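Local coordinates for chitosanase (Gynuella sunshinyii YC6258, PDB 6X2Q), which binds chitosan oligosaccharides such as chitotetraose and, as a glycoside hydrolase family 46 member, probably hydrolyses chitosan chains, at residues G42-T47 with D112-L117. Sequence-based numbering, arbitrary orientation.
Sequences GRAGFT and DVVDEL. With GCS (2-amino-2-deoxy-beta-D-glucopyranose), chain C.
The hairpin turn between strands 39-41 and 46-47, part of the sugar-binding cleft, shows how a substrate-binding loop can be backed by the buried face of a helix: Ala44, Phe46 and Arg43 all converge on Val114 of helix 104-129. One methyl does most of the work. Val114 CG2 lies 3.6 Å from Ala44 CB and 3.7 Å from Phe46 CZ, the aromatic side chain crossing the valine at about a right angle. Phe46 CE1 also meets Val113 CG1, one residue earlier on the helix, at 3.8 Å, obliquely. Arg43 NE is 3.9 Å from the same Val114 CG2, while Val114 CG1 sits 4.1 Å above one guanidinium face, toward the rim. A bend at chi3 (-66°) carries the guanidinium over the valine, and NH1 forms a salt bridge with Asp111 on the same helix. With an alanine in place of Arg43, Asp111 is likely to lose its charged mate and Val114 the chain that lies over it. On the sugar side, Ala44 O accepts a weak hydrogen bond from GCS O6 (3.2 Å), and Gly45 has no side chain, where a CB would run into that hydroxyl. The result is a beta hairpin whose type I turn, Gly42 to Gly45, gives side chains to the helix and backbone to the sugar.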
# COMPACT_ATOMS: atom_id res chain seq x y z
N GLY A 42 -9.68 4.02 -3.62
CA GLY A 42 -8.78 3.88 -4.74
C GLY A 42 -7.96 2.61 -4.71
O GLY A 42 -8.10 1.74 -3.85
N ARG A 43 -7.07 2.52 -5.70
CA ARG A 43 -6.28 1.31 -5.88
C ARG A 43 -5.23 1.14 -4.80
O ARG A 43 -4.78 0.01 -4.57
CB ARG A 43 -5.61 1.33 -7.25
CG ARG A 43 -4.78 2.58 -7.49
CD ARG A 43 -3.89 2.43 -8.71
NE ARG A 43 -2.88 1.40 -8.50
CZ ARG A 43 -1.87 1.17 -9.31
NH1 ARG A 43 -1.73 1.90 -10.41
NH2 ARG A 43 -0.99 0.21 -9.02
N ALA A 44 -4.83 2.22 -4.14
CA ALA A 44 -3.84 2.14 -3.07
C ALA A 44 -4.42 2.53 -1.72
O ALA A 44 -3.67 2.74 -0.76
CB ALA A 44 -2.64 3.03 -3.38
N GLY A 45 -5.74 2.63 -1.60
CA GLY A 45 -6.31 2.99 -0.31
C GLY A 45 -5.94 4.41 0.10
O GLY A 45 -5.46 4.63 1.22
N PHE A 46 -6.11 5.36 -0.82
CA PHE A 46 -5.97 6.76 -0.43
C PHE A 46 -7.02 7.08 0.64
O PHE A 46 -8.09 6.46 0.70
CB PHE A 46 -6.12 7.68 -1.64
CG PHE A 46 -5.41 7.20 -2.89
CD1 PHE A 46 -4.04 7.36 -3.04
CD2 PHE A 46 -6.13 6.61 -3.93
CE1 PHE A 46 -3.38 6.92 -4.20
CE2 PHE A 46 -5.49 6.16 -5.10
CZ PHE A 46 -4.12 6.33 -5.24
N THR A 47 -6.71 8.05 1.49
CA THR A 47 -7.46 8.23 2.73
C THR A 47 -7.71 9.71 3.03
O THR A 47 -6.84 10.55 2.80
CB THR A 47 -6.69 7.56 3.87
OG1 THR A 47 -6.98 6.15 3.87
CG2 THR A 47 -6.92 8.22 5.22
N ASP A 112 -0.40 7.78 -11.08
CA ASP A 112 0.72 8.69 -10.90
C ASP A 112 1.01 8.89 -9.41
O ASP A 112 2.16 8.87 -8.99
CB ASP A 112 0.44 10.04 -11.57
CG ASP A 112 0.35 9.95 -13.11
OD1 ASP A 112 0.78 8.92 -13.70
OD2 ASP A 112 -0.14 10.93 -13.73
N VAL A 113 -0.04 9.10 -8.62
CA VAL A 113 0.17 9.28 -7.18
C VAL A 113 0.77 8.03 -6.56
O VAL A 113 1.72 8.11 -5.78
CB VAL A 113 -1.14 9.69 -6.50
CG1 VAL A 113 -0.96 9.71 -5.01
CG2 VAL A 113 -1.60 11.04 -7.01
N VAL A 114 0.23 6.85 -6.90
CA VAL A 114 0.82 5.61 -6.42
C VAL A 114 2.30 5.57 -6.75
O VAL A 114 3.14 5.30 -5.88
CB VAL A 114 0.10 4.39 -7.02
CG1 VAL A 114 0.88 3.12 -6.69
CG2 VAL A 114 -1.30 4.28 -6.45
N ASP A 115 2.65 5.88 -8.01
CA ASP A 115 4.05 5.88 -8.41
C ASP A 115 4.86 6.89 -7.60
O ASP A 115 5.97 6.57 -7.14
CB ASP A 115 4.19 6.16 -9.90
CG ASP A 115 5.55 5.76 -10.44
OD1 ASP A 115 5.84 4.54 -10.50
OD2 ASP A 115 6.35 6.67 -10.76
N GLU A 116 4.33 8.10 -7.43
CA GLU A 116 5.07 9.14 -6.71
C GLU A 116 5.16 8.86 -5.21
O GLU A 116 6.23 9.05 -4.61
CB GLU A 116 4.42 10.51 -6.94
CG GLU A 116 5.25 11.69 -6.39
CD GLU A 116 4.41 12.83 -5.75
OE1 GLU A 116 4.92 13.98 -5.72
OE2 GLU A 116 3.28 12.58 -5.26
N LEU A 117 4.07 8.43 -4.58
CA LEU A 117 4.14 8.28 -3.13
C LEU A 117 4.67 6.92 -2.69
O LEU A 117 5.36 6.82 -1.66
CB LEU A 117 2.76 8.51 -2.49
CG LEU A 117 2.13 9.91 -2.53
CD1 LEU A 117 0.81 9.88 -1.80
CD2 LEU A 117 3.05 10.99 -1.95
C1 GCS C . -6.31 1.01 5.01
C2 GCS C . -5.29 0.70 6.24
C3 GCS C . -4.11 1.73 5.89
C4 GCS C . -3.68 1.89 4.39
C5 GCS C . -4.60 1.73 3.16
C6 GCS C . -3.90 1.18 2.26
N2 GCS C . -5.82 0.87 7.47
O1 GCS C . -7.25 0.03 5.20
O3 GCS C . -2.98 1.03 6.45
O5 GCS C . -5.75 1.00 3.75
O6 GCS C . -4.73 0.50 1.30